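Local coordinates for protein pyruvate formate-lyase 2 (Archaeoglobus fulgidus, PDB 2F3O) that is of unknown function but belongs to the glycyl radical enzymes and probably acts as a lyase, as its pyruvate formate-lyase relatives do, at residues A[539-544]-A[628-633]; A[545-550]-A[653-658]; A[657-662]-A[687-692]; A[672-677]-A[691-696]. All blocks are in the same frame, centred on the assembly; numbering follows the deposited sequence.

Contact 1 (A[539-544]-A[628-633]); sequences GIQAVG and GCYPMT
The ring of Tyr-630 carries the side chain of Gln-541 over one face, with CG of Gln-541 3.6 Å from the Tyr-630 ring centroid and 22° off its normal, a CH-pi contact set toward the rim. The glutamine amide runs on past the CE2-CZ rim, nearly parallel to the ring (planes 8° apart), in an offset stack, and CD of Gln-541 lies 3.4 Å from CE2 of Tyr-630. The phenol OH of Tyr-630 is hydrogen-bonded to the carbonyl of Ser-439. A bend at chi2 (57°) folds the glutamine chain and lays its amide along this rim, where NE2 bonds to Asp-440. Glutamine suits this place because its methylene can lie on an aromatic face and its flat amide alongside the rim, while the polar end still finds partners. Beside the stack the backbones form a parallel bridge: Gly-628 N donates to Ile-540 O at 2.8 Å, and Ala-542 N donates to Gly-628 O at 2.9 Å. Glycine fits at Gly-628, since a CB would run into OE1 of Gln-541. The bridge joins strand 535-543 to the end of strand 624-628, a parallel pairing consistent with the alpha/beta barrel of glycyl radical enzymes.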
loop_
_atom_site.group_PDB
_atom_site.type_symbol
_atom_site.label_atom_id
_atom_site.label_comp_id
_atom_site.label_asym_id
_atom_site.label_seq_id
_atom_site.Cartn_x
_atom_site.Cartn_y
_atom_site.Cartn_z
ATOM N N GLY A 539 17.202 19.446 -2.442
ATOM C CA GLY A 539 17.950 20.283 -3.385
ATOM C C GLY A 539 19.449 20.215 -3.221
ATOM O O GLY A 539 19.973 20.614 -2.192
ATOM N N ILE A 540 20.162 19.686 -4.206
ATOM C CA ILE A 540 21.626 19.729 -4.127
ATOM C C ILE A 540 22.242 20.494 -5.293
ATOM O O ILE A 540 21.705 20.477 -6.393
ATOM C CB ILE A 540 22.277 18.336 -3.946
ATOM C CG1 ILE A 540 21.934 17.419 -5.107
ATOM C CG2 ILE A 540 21.859 17.704 -2.628
ATOM C CD1 ILE A 540 22.453 16.022 -4.921
ATOM N N GLN A 541 23.336 21.215 -5.025
ATOM C CA GLN A 541 23.855 22.256 -5.954
ATOM C C GLN A 541 25.208 21.990 -6.559
ATOM O O GLN A 541 26.128 21.560 -5.874
ATOM C CB GLN A 541 23.970 23.604 -5.261
ATOM C CG GLN A 541 22.694 24.367 -5.170
ATOM C CD GLN A 541 21.574 23.613 -4.471
ATOM O OE1 GLN A 541 20.692 23.071 -5.125
ATOM N NE2 GLN A 541 21.625 23.543 -3.151
ATOM N N ALA A 542 25.332 22.288 -7.847
ATOM C CA ALA A 542 26.617 22.185 -8.533
ATOM C C ALA A 542 27.386 23.494 -8.440
ATOM O O ALA A 542 26.894 24.552 -8.814
ATOM C CB ALA A 542 26.412 21.817 -9.966
ATOM N N VAL A 543 28.593 23.434 -7.912
ATOM C CA VAL A 543 29.465 24.578 -8.033
ATOM C C VAL A 543 30.734 24.254 -8.836
ATOM O O VAL A 543 31.363 23.189 -8.665
ATOM C CB VAL A 543 29.695 25.328 -6.680
ATOM C CG1 VAL A 543 28.998 24.633 -5.524
ATOM C CG2 VAL A 543 31.163 25.556 -6.400
ATOM N N GLY A 544 31.049 25.158 -9.768
ATOM C CA GLY A 544 32.242 25.052 -10.609
ATOM C C GLY A 544 31.946 24.468 -11.976
ATOM O O GLY A 544 32.774 23.762 -12.558
ATOM N N GLY A 628 20.220 21.723 -8.374
ATOM C CA GLY A 628 20.342 23.188 -8.432
ATOM C C GLY A 628 21.723 23.664 -8.861
ATOM O O GLY A 628 22.684 22.893 -8.848
ATOM N N CYS A 629 21.834 24.935 -9.250
ATOM C CA CYS A 629 23.151 25.505 -9.531
ATOM C C CYS A 629 23.363 26.899 -8.977
ATOM O O CYS A 629 23.181 27.889 -9.689
ATOM C CB CYS A 629 23.430 25.531 -11.027
ATOM S SG CYS A 629 25.187 25.697 -11.352
ATOM N N TYR A 630 23.765 26.984 -7.720
ATOM C CA TYR A 630 24.025 28.276 -7.127
ATOM C C TYR A 630 25.083 28.080 -6.070
ATOM O O TYR A 630 25.155 27.006 -5.486
ATOM C CB TYR A 630 22.737 28.932 -6.580
ATOM C CG TYR A 630 22.071 28.255 -5.422
ATOM C CD1 TYR A 630 22.458 28.521 -4.109
ATOM C CD2 TYR A 630 21.027 27.381 -5.637
ATOM C CE1 TYR A 630 21.850 27.895 -3.054
ATOM C CE2 TYR A 630 20.392 26.771 -4.595
ATOM C CZ TYR A 630 20.816 27.011 -3.306
ATOM O OH TYR A 630 20.176 26.384 -2.272
ATOM N N PRO A 631 25.926 29.100 -5.837
ATOM C CA PRO A 631 27.100 28.844 -5.034
ATOM C C PRO A 631 27.099 29.162 -3.549
ATOM O O PRO A 631 27.933 28.592 -2.848
ATOM C CB PRO A 631 28.135 29.749 -5.693
ATOM C CG PRO A 631 27.354 30.896 -6.173
ATOM C CD PRO A 631 25.940 30.470 -6.377
ATOM N N MET A 632 26.211 30.041 -3.075
ATOM C CA MET A 632 26.463 30.848 -1.853
ATOM C C MET A 632 27.822 31.513 -2.010
ATOM O O MET A 632 28.076 32.118 -3.040
ATOM C CB MET A 632 26.362 30.056 -0.537
ATOM C CG MET A 632 24.990 29.426 -0.275
ATOM S SD MET A 632 23.574 30.508 -0.564
ATOM C CE MET A 632 23.805 31.759 0.700
ATOM N N THR A 633 28.710 31.397 -1.031
ATOM C CA THR A 633 30.099 31.752 -1.328
ATOM C C THR A 633 31.001 30.533 -1.259
ATOM O O THR A 633 32.194 30.667 -1.020
ATOM C CB THR A 633 30.693 32.940 -0.477
ATOM O OG1 THR A 633 30.891 32.548 0.881
ATOM C CG2 THR A 633 29.806 34.169 -0.522
#

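Contact 2 (A[545-550]-A[653-658]); sequences IADVGD and EPLNPG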
loop_
_atom_site.group_PDB
_atom_site.type_symbol
_atom_site.label_atom_id
_atom_site.label_comp_id
_atom_site.label_asym_id
_atom_site.label_seq_id
_atom_site.Cartn_x
_atom_site.Cartn_y
_atom_site.Cartn_z
ATOM N N ILE A 545 30.763 24.753 -12.499
ATOM C CA ILE A 545 30.354 24.098 -13.726
ATOM C C ILE A 545 31.062 24.693 -14.908
ATOM O O ILE A 545 31.315 23.998 -15.889
ATOM C CB ILE A 545 28.824 24.064 -13.936
ATOM C CG1 ILE A 545 28.215 25.461 -13.983
ATOM C CG2 ILE A 545 28.193 23.300 -12.836
ATOM C CD1 ILE A 545 26.900 25.492 -14.730
ATOM N N ALA A 546 31.422 25.968 -14.800
ATOM C CA ALA A 546 32.194 26.588 -15.861
ATOM C C ALA A 546 33.679 26.250 -15.752
ATOM O O ALA A 546 34.344 26.157 -16.760
ATOM C CB ALA A 546 31.974 28.070 -15.918
ATOM N N ASP A 547 34.187 26.031 -14.545
ATOM C CA ASP A 547 35.586 25.632 -14.391
ATOM C C ASP A 547 35.913 24.301 -15.027
ATOM O O ASP A 547 36.985 24.147 -15.587
ATOM C CB ASP A 547 36.006 25.624 -12.933
ATOM C CG ASP A 547 36.257 27.003 -12.424
ATOM O OD1 ASP A 547 37.181 27.674 -12.938
ATOM O OD2 ASP A 547 35.497 27.437 -11.548
ATOM N N VAL A 548 34.990 23.345 -14.951
ATOM C CA VAL A 548 35.193 22.052 -15.617
ATOM C C VAL A 548 34.853 22.157 -17.091
ATOM O O VAL A 548 35.505 21.523 -17.895
ATOM C CB VAL A 548 34.411 20.897 -14.952
ATOM C CG1 VAL A 548 34.828 20.757 -13.534
ATOM C CG2 VAL A 548 32.967 21.188 -14.957
ATOM N N GLY A 549 33.859 22.973 -17.434
ATOM C CA GLY A 549 33.510 23.204 -18.817
ATOM C C GLY A 549 34.703 23.763 -19.574
ATOM O O GLY A 549 35.103 23.223 -20.603
ATOM N N ASP A 550 35.268 24.849 -19.050
ATOM C CA ASP A 550 36.403 25.548 -19.664
ATOM C C ASP A 550 37.673 24.717 -19.730
ATOM O O ASP A 550 38.397 24.786 -20.725
ATOM C CB ASP A 550 36.695 26.863 -18.939
ATOM C CG ASP A 550 35.639 27.906 -19.195
ATOM O OD1 ASP A 550 34.751 27.651 -20.043
ATOM O OD2 ASP A 550 35.699 28.976 -18.550
ATOM N N GLU A 653 42.494 29.572 -6.197
ATOM C CA GLU A 653 41.655 30.649 -6.716
ATOM C C GLU A 653 40.188 30.227 -6.701
ATOM O O GLU A 653 39.904 29.035 -6.801
ATOM C CB GLU A 653 42.105 31.053 -8.137
ATOM C CG GLU A 653 43.179 32.170 -8.214
ATOM C CD GLU A 653 43.662 32.462 -9.669
ATOM O OE1 GLU A 653 44.764 33.053 -9.816
ATOM O OE2 GLU A 653 42.959 32.105 -10.661
ATOM N N PRO A 654 39.260 31.198 -6.532
ATOM C CA PRO A 654 37.810 31.006 -6.591
ATOM C C PRO A 654 37.294 30.266 -7.820
ATOM O O PRO A 654 37.870 30.365 -8.900
ATOM C CB PRO A 654 37.284 32.434 -6.631
ATOM C CG PRO A 654 38.250 33.185 -5.862
ATOM C CD PRO A 654 39.580 32.599 -6.203
ATOM N N LEU A 655 36.204 29.532 -7.638
ATOM C CA LEU A 655 35.535 28.871 -8.734
ATOM C C LEU A 655 34.466 29.807 -9.279
ATOM O O LEU A 655 34.302 30.909 -8.777
ATOM C CB LEU A 655 34.921 27.556 -8.260
ATOM C CG LEU A 655 35.865 26.473 -7.722
ATOM C CD1 LEU A 655 35.035 25.409 -7.076
ATOM C CD2 LEU A 655 36.748 25.860 -8.807
ATOM N N ASN A 656 33.742 29.398 -10.310
ATOM C CA ASN A 656 32.749 30.304 -10.860
ATOM C C ASN A 656 31.448 30.235 -10.069
ATOM O O ASN A 656 31.105 29.180 -9.533
ATOM C CB ASN A 656 32.514 30.044 -12.345
ATOM C CG ASN A 656 31.730 28.795 -12.596
ATOM O OD1 ASN A 656 32.280 27.686 -12.576
ATOM N ND2 ASN A 656 30.435 28.955 -12.871
ATOM N N PRO A 657 30.727 31.367 -9.969
ATOM C CA PRO A 657 29.545 31.378 -9.129
ATOM C C PRO A 657 28.218 31.137 -9.873
ATOM O O PRO A 657 27.794 31.958 -10.707
ATOM C CB PRO A 657 29.581 32.787 -8.523
ATOM C CG PRO A 657 30.371 33.625 -9.518
ATOM C CD PRO A 657 30.967 32.696 -10.553
ATOM N N GLY A 658 27.565 30.023 -9.544
ATOM C CA GLY A 658 26.267 29.700 -10.118
ATOM C C GLY A 658 26.410 29.347 -11.578
ATOM O O GLY A 658 27.292 28.580 -11.962
#
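Asn-656 places its amide oxygen against two backbone N-H groups in the first turn of helix 545-560, the helix that follows barrel strand 535-543, so that a side chain from a loop serves as acceptor at the helix's amino end. OD1 of Asn-656 accepts from Ala-546 N at 2.9 Å and from Asp-547 N at 3.2 Å, both donors standing above the same face of the amide rather than on a lone pair. Its chi1 of 74° sets CG between the backbone N and the carbonyl carbon, turned to the helix, and ND2 goes back to Ser-660 O within the loop. Asparagine suits the place because one small amide serves both needs; an alanine here would probably leave the two helix N-H groups without this acceptor and the loop less firmly held to the helix. This part is compact and buried, with Ile-545 CG1 3.8 Å from Gly-658 O at its margin. By contrast, the loop loosens toward solvent at Pro-654 and Glu-653, which make no contact with the helix segment. Between these extremes Leu-655 lays CD2 against the carboxylate of Asp-547, and OD2 of that aspartate accepts from Asn-656 N at 2.9 Å, met nearly along its C-O bond.

Contact 3 (A[657-662]-A[687-692]); sequences PGVSPS and NGASLT
Val-659 and Ser-660 close a type II' beta turn that begins at Pro-657, and both lie against the extended chain at 689-692. Val-659, with the most surface buried here, works through backbone and side chain together. Its N donates to Ser-690 O at 2.9 Å, while CG1 meets CB of Ala-689 at 4.1 Å and CG2 meets CB of Leu-691 at 3.8 Å. A branched residue suits this position because its two methyls divide between two neighbours on the same strand-like segment. Before it, Gly-658 adopts the positive phi (70°) usual for the second residue of such a turn; a CB there would strike Ser-690 O. Ser-660 points its hydroxyl at the same segment: with chi1 at -49° OG lies beside its own backbone N and accepts from Thr-692 N at 2.9 Å, a nearly straight bond of 165°. Replacing it by alanine would probably leave the Thr-692 N-H without this acceptor and the turn less closely fastened to the segment. Ser-690, the third main participant, offers its carbonyl to the turn but sends OG elsewhere, to the carbonyl of Ala-751, the residue before Gly-752, where the glycyl radical is predicted to form. Two bonds thus fasten the turn to 689-692, while Ser-660 N to Pro-657 O closes the turn itself; the backbone N-H groups of Val-659 and Thr-692 are both satisfied, one by a carbonyl and one by a hydroxyl.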
loop_
_atom_site.group_PDB
_atom_site.type_symbol
_atom_site.label_atom_id
_atom_site.label_comp_id
_atom_site.label_asym_id
_atom_site.label_seq_id
_atom_site.Cartn_x
_atom_site.Cartn_y
_atom_site.Cartn_z
ATOM N N PRO A 657 30.727 31.367 -9.969
ATOM C CA PRO A 657 29.545 31.378 -9.129
ATOM C C PRO A 657 28.218 31.137 -9.873
ATOM O O PRO A 657 27.794 31.958 -10.707
ATOM C CB PRO A 657 29.581 32.787 -8.523
ATOM C CG PRO A 657 30.371 33.625 -9.518
ATOM C CD PRO A 657 30.967 32.696 -10.553
ATOM N N GLY A 658 27.565 30.023 -9.544
ATOM C CA GLY A 658 26.267 29.700 -10.118
ATOM C C GLY A 658 26.410 29.347 -11.578
ATOM O O GLY A 658 27.292 28.580 -11.962
ATOM N N VAL A 659 25.557 29.938 -12.400
ATOM C CA VAL A 659 25.655 29.754 -13.834
ATOM C C VAL A 659 26.337 30.963 -14.461
ATOM O O VAL A 659 26.230 31.197 -15.668
ATOM C CB VAL A 659 24.282 29.475 -14.475
ATOM C CG1 VAL A 659 23.777 28.140 -14.000
ATOM C CG2 VAL A 659 23.284 30.554 -14.130
ATOM N N SER A 660 27.045 31.726 -13.630
ATOM C CA SER A 660 27.771 32.890 -14.104
ATOM C C SER A 660 29.215 32.482 -14.419
ATOM O O SER A 660 29.797 31.663 -13.703
ATOM C CB SER A 660 27.712 34.023 -13.069
ATOM O OG SER A 660 26.391 34.269 -12.611
ATOM N N PRO A 661 29.786 33.030 -15.513
ATOM C CA PRO A 661 31.134 32.734 -16.003
ATOM C C PRO A 661 32.232 33.030 -15.008
ATOM O O PRO A 661 32.005 33.755 -14.037
ATOM C CB PRO A 661 31.287 33.674 -17.202
ATOM C CG PRO A 661 30.214 34.673 -17.084
ATOM C CD PRO A 661 29.097 33.975 -16.410
ATOM N N SER A 662 33.418 32.482 -15.256
ATOM C CA SER A 662 34.560 32.753 -14.391
ATOM C C SER A 662 34.929 34.250 -14.344
ATOM O O SER A 662 34.557 35.041 -15.231
ATOM C CB SER A 662 35.757 31.900 -14.801
ATOM O OG SER A 662 35.596 30.564 -14.369
ATOM N N ASN A 687 15.873 22.945 -8.790
ATOM C CA ASN A 687 16.105 23.615 -7.518
ATOM C C ASN A 687 16.654 25.041 -7.691
ATOM O O ASN A 687 17.078 25.665 -6.739
ATOM C CB ASN A 687 17.025 22.776 -6.634
ATOM C CG ASN A 687 16.988 23.195 -5.170
ATOM O OD1 ASN A 687 15.987 23.032 -4.477
ATOM N ND2 ASN A 687 18.090 23.728 -4.697
ATOM N N GLY A 688 16.634 25.549 -8.922
ATOM C CA GLY A 688 17.029 26.934 -9.216
ATOM C C GLY A 688 18.437 27.140 -9.751
ATOM O O GLY A 688 19.291 26.261 -9.635
ATOM N N ALA A 689 18.677 28.310 -10.334
ATOM C CA ALA A 689 20.013 28.669 -10.821
ATOM C C ALA A 689 20.313 30.099 -10.456
ATOM O O ALA A 689 19.411 30.917 -10.395
ATOM C CB ALA A 689 20.110 28.504 -12.309
ATOM N N SER A 690 21.578 30.404 -10.204
ATOM C CA SER A 690 21.960 31.776 -9.906
ATOM C C SER A 690 22.819 32.403 -10.999
ATOM O O SER A 690 23.963 31.991 -11.211
ATOM C CB SER A 690 22.699 31.852 -8.583
ATOM O OG SER A 690 23.393 33.075 -8.464
ATOM N N LEU A 691 22.252 33.393 -11.681
ATOM C CA LEU A 691 22.996 34.227 -12.614
ATOM C C LEU A 691 23.085 35.666 -12.088
ATOM O O LEU A 691 22.057 36.337 -11.934
ATOM C CB LEU A 691 22.344 34.209 -13.994
ATOM C CG LEU A 691 22.933 35.154 -15.032
ATOM C CD1 LEU A 691 24.379 34.782 -15.312
ATOM C CD2 LEU A 691 22.092 35.143 -16.298
ATOM N N THR A 692 24.307 36.131 -11.820
ATOM C CA THR A 692 24.524 37.505 -11.360
ATOM C C THR A 692 25.215 38.349 -12.412
ATOM O O THR A 692 26.293 37.990 -12.881
ATOM C CB THR A 692 25.436 37.525 -10.167
ATOM O OG1 THR A 692 25.075 36.457 -9.295
ATOM C CG2 THR A 692 25.337 38.853 -9.449
#

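Contact 4 (A[672-677]-A[691-696]); sequences AVINSA and LTINLS
Val-673 and Ile-693 supply the closest of the apolar contacts, which are the only kind formed between these two segments. They reach toward each other tip to tip, CG1 of Val-673 standing 3.7 Å from CD1 of Ile-693. The valine methyl is brought there by a chi1 of 172°, which turns CG1 opposite the backbone N and out toward the strand. One helical turn on, Ala-677 lays CB against CD2 of Leu-691 at 4.0 Å, the small residue suiting a place where the helix comes near the chain. Looser touches complete the layer: CG1 of Val-673 is 4.4 Å from CD1 of Leu-691, and CG1 of Ile-674 is 4.5 Å from CG1 of Ile-693. Leu-691, just before the strand, and Ile-693 within it both point to the helix, and their branched apolar ends suit a buried face without polar partners.

Strand 692-696 is an edge strand, within this chain, of a mixed sheet and runs parallel to strand 722-728, with helix 704-717 between them in the chain, a beta-alpha-beta crossover; helix 670-677 covers the edge strand on the side of Leu-691 and Ile-693. Ile-674 also touches Leu-711 of helix 704-717.

Several polar groups of both segments bond outside the contact. Ile-693 pairs through its backbone with Gln-724 and Asn-726 of the neighbouring strand. Thr-692 and Asn-694, whose side chains alternate with those facing the helix, hydrogen-bond to the side chains of the same two residues, OG1 to Gln-724 and OD1 to Asn-726. On the helix, Ser-676 OG is bonded to Asp-600 and to the backbone N of Asp-595.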
loop_
_atom_site.group_PDB
_atom_site.type_symbol
_atom_site.label_atom_id
_atom_site.label_comp_id
_atom_site.label_asym_id
_atom_site.label_seq_id
_atom_site.Cartn_x
_atom_site.Cartn_y
_atom_site.Cartn_z
ATOM N N ALA A 672 26.239 39.027 -24.116
ATOM C CA ALA A 672 26.874 37.755 -24.469
ATOM C C ALA A 672 26.985 36.757 -23.305
ATOM O O ALA A 672 27.059 35.542 -23.527
ATOM C CB ALA A 672 28.248 38.002 -25.088
ATOM N N VAL A 673 27.011 37.266 -22.075
ATOM C CA VAL A 673 26.992 36.405 -20.888
ATOM C C VAL A 673 25.626 35.727 -20.770
ATOM O O VAL A 673 25.523 34.515 -20.519
ATOM C CB VAL A 673 27.295 37.201 -19.608
ATOM C CG1 VAL A 673 27.079 36.355 -18.399
ATOM C CG2 VAL A 673 28.712 37.684 -19.632
ATOM N N ILE A 674 24.592 36.527 -20.999
ATOM C CA ILE A 674 23.226 36.061 -20.942
ATOM C C ILE A 674 22.928 35.006 -22.026
ATOM O O ILE A 674 22.266 34.003 -21.748
ATOM C CB ILE A 674 22.269 37.251 -20.980
ATOM C CG1 ILE A 674 22.504 38.107 -19.745
ATOM C CG2 ILE A 674 20.839 36.802 -21.041
ATOM C CD1 ILE A 674 21.780 39.411 -19.770
ATOM N N ASN A 675 23.459 35.205 -23.234
ATOM C CA ASN A 675 23.286 34.234 -24.320
ATOM C C ASN A 675 23.945 32.914 -23.961
ATOM O O ASN A 675 23.343 31.858 -24.129
ATOM C CB ASN A 675 23.835 34.765 -25.647
ATOM C CG ASN A 675 22.914 35.779 -26.295
ATOM O OD1 ASN A 675 22.109 35.432 -27.153
ATOM N ND2 ASN A 675 23.013 37.035 -25.877
ATOM N N SER A 676 25.160 33.000 -23.431
ATOM C CA SER A 676 25.885 31.839 -22.936
ATOM C C SER A 676 25.123 31.090 -21.848
ATOM O O SER A 676 25.015 29.862 -21.904
ATOM C CB SER A 676 27.245 32.258 -22.371
ATOM O OG SER A 676 28.281 32.106 -23.318
ATOM N N ALA A 677 24.599 31.837 -20.871
ATOM C CA ALA A 677 23.881 31.261 -19.725
ATOM C C ALA A 677 22.557 30.642 -20.135
ATOM O O ALA A 677 22.111 29.668 -19.536
ATOM C CB ALA A 677 23.671 32.298 -18.622
ATOM N N LEU A 691 22.252 33.393 -11.681
ATOM C CA LEU A 691 22.996 34.227 -12.614
ATOM C C LEU A 691 23.085 35.666 -12.088
ATOM O O LEU A 691 22.057 36.337 -11.934
ATOM C CB LEU A 691 22.344 34.209 -13.994
ATOM C CG LEU A 691 22.933 35.154 -15.032
ATOM C CD1 LEU A 691 24.379 34.782 -15.312
ATOM C CD2 LEU A 691 22.092 35.143 -16.298
ATOM N N THR A 692 24.307 36.131 -11.820
ATOM C CA THR A 692 24.524 37.505 -11.360
ATOM C C THR A 692 25.215 38.349 -12.412
ATOM O O THR A 692 26.293 37.990 -12.881
ATOM C CB THR A 692 25.436 37.525 -10.167
ATOM O OG1 THR A 692 25.075 36.457 -9.295
ATOM C CG2 THR A 692 25.337 38.853 -9.449
ATOM N N ILE A 693 24.615 39.478 -12.767
ATOM C CA ILE A 693 25.211 40.383 -13.753
ATOM C C ILE A 693 25.679 41.698 -13.116
ATOM O O ILE A 693 24.872 42.487 -12.635
ATOM C CB ILE A 693 24.239 40.619 -14.937
ATOM C CG1 ILE A 693 24.159 39.359 -15.791
ATOM C CG2 ILE A 693 24.688 41.786 -15.805
ATOM C CD1 ILE A 693 25.524 38.831 -16.159
ATOM N N ASN A 694 26.989 41.908 -13.083
ATOM C CA ASN A 694 27.554 43.103 -12.450
ATOM C C ASN A 694 27.919 44.183 -13.458
ATOM O O ASN A 694 28.743 43.970 -14.347
ATOM C CB ASN A 694 28.779 42.755 -11.607
ATOM C CG ASN A 694 28.427 41.984 -10.369
ATOM O OD1 ASN A 694 27.274 41.623 -10.162
ATOM N ND2 ASN A 694 29.419 41.723 -9.534
ATOM N N LEU A 695 27.302 45.347 -13.299
ATOM C CA LEU A 695 27.457 46.441 -14.241
ATOM C C LEU A 695 28.021 47.681 -13.554
ATOM O O LEU A 695 27.625 48.014 -12.431
ATOM C CB LEU A 695 26.109 46.777 -14.883
ATOM C CG LEU A 695 25.623 45.846 -15.989
ATOM C CD1 LEU A 695 24.186 46.153 -16.329
ATOM C CD2 LEU A 695 26.501 45.981 -17.217
ATOM N N SER A 696 28.956 48.345 -14.236
ATOM C CA SER A 696 29.471 49.664 -13.848
ATOM C C SER A 696 28.354 50.690 -14.016
ATOM O O SER A 696 27.567 50.588 -14.957
ATOM C CB SER A 696 30.674 50.013 -14.742
ATOM O OG SER A 696 31.068 51.370 -14.641
#

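Following the chain from the N terminus, contact 1 opens on strand 535-543 and closes its loop at 628-633, after strand 624-628. Contact 2 opens directly after the first segment of contact 1, on helix 545-560, and closes at 653-658, beyond 628-633, so the two loops cross. Contact 3 begins where contact 2 ends, sharing Pro-657 and Gly-658, and closes its loop at 687-692. Contact 4 opens at 672-677, within that loop, and ends on the same stretch, sharing Leu-691 and Thr-692. Contacts 1 and 3 also meet directly, Cys-629 probably hydrogen-bonding with Gly-688 and Ser-690. Barrel strands and the following helix (contacts 1 and 2) are thus joined through the turn (contact 3) to helix 670-677 and edge strand 692-696 (contact 4).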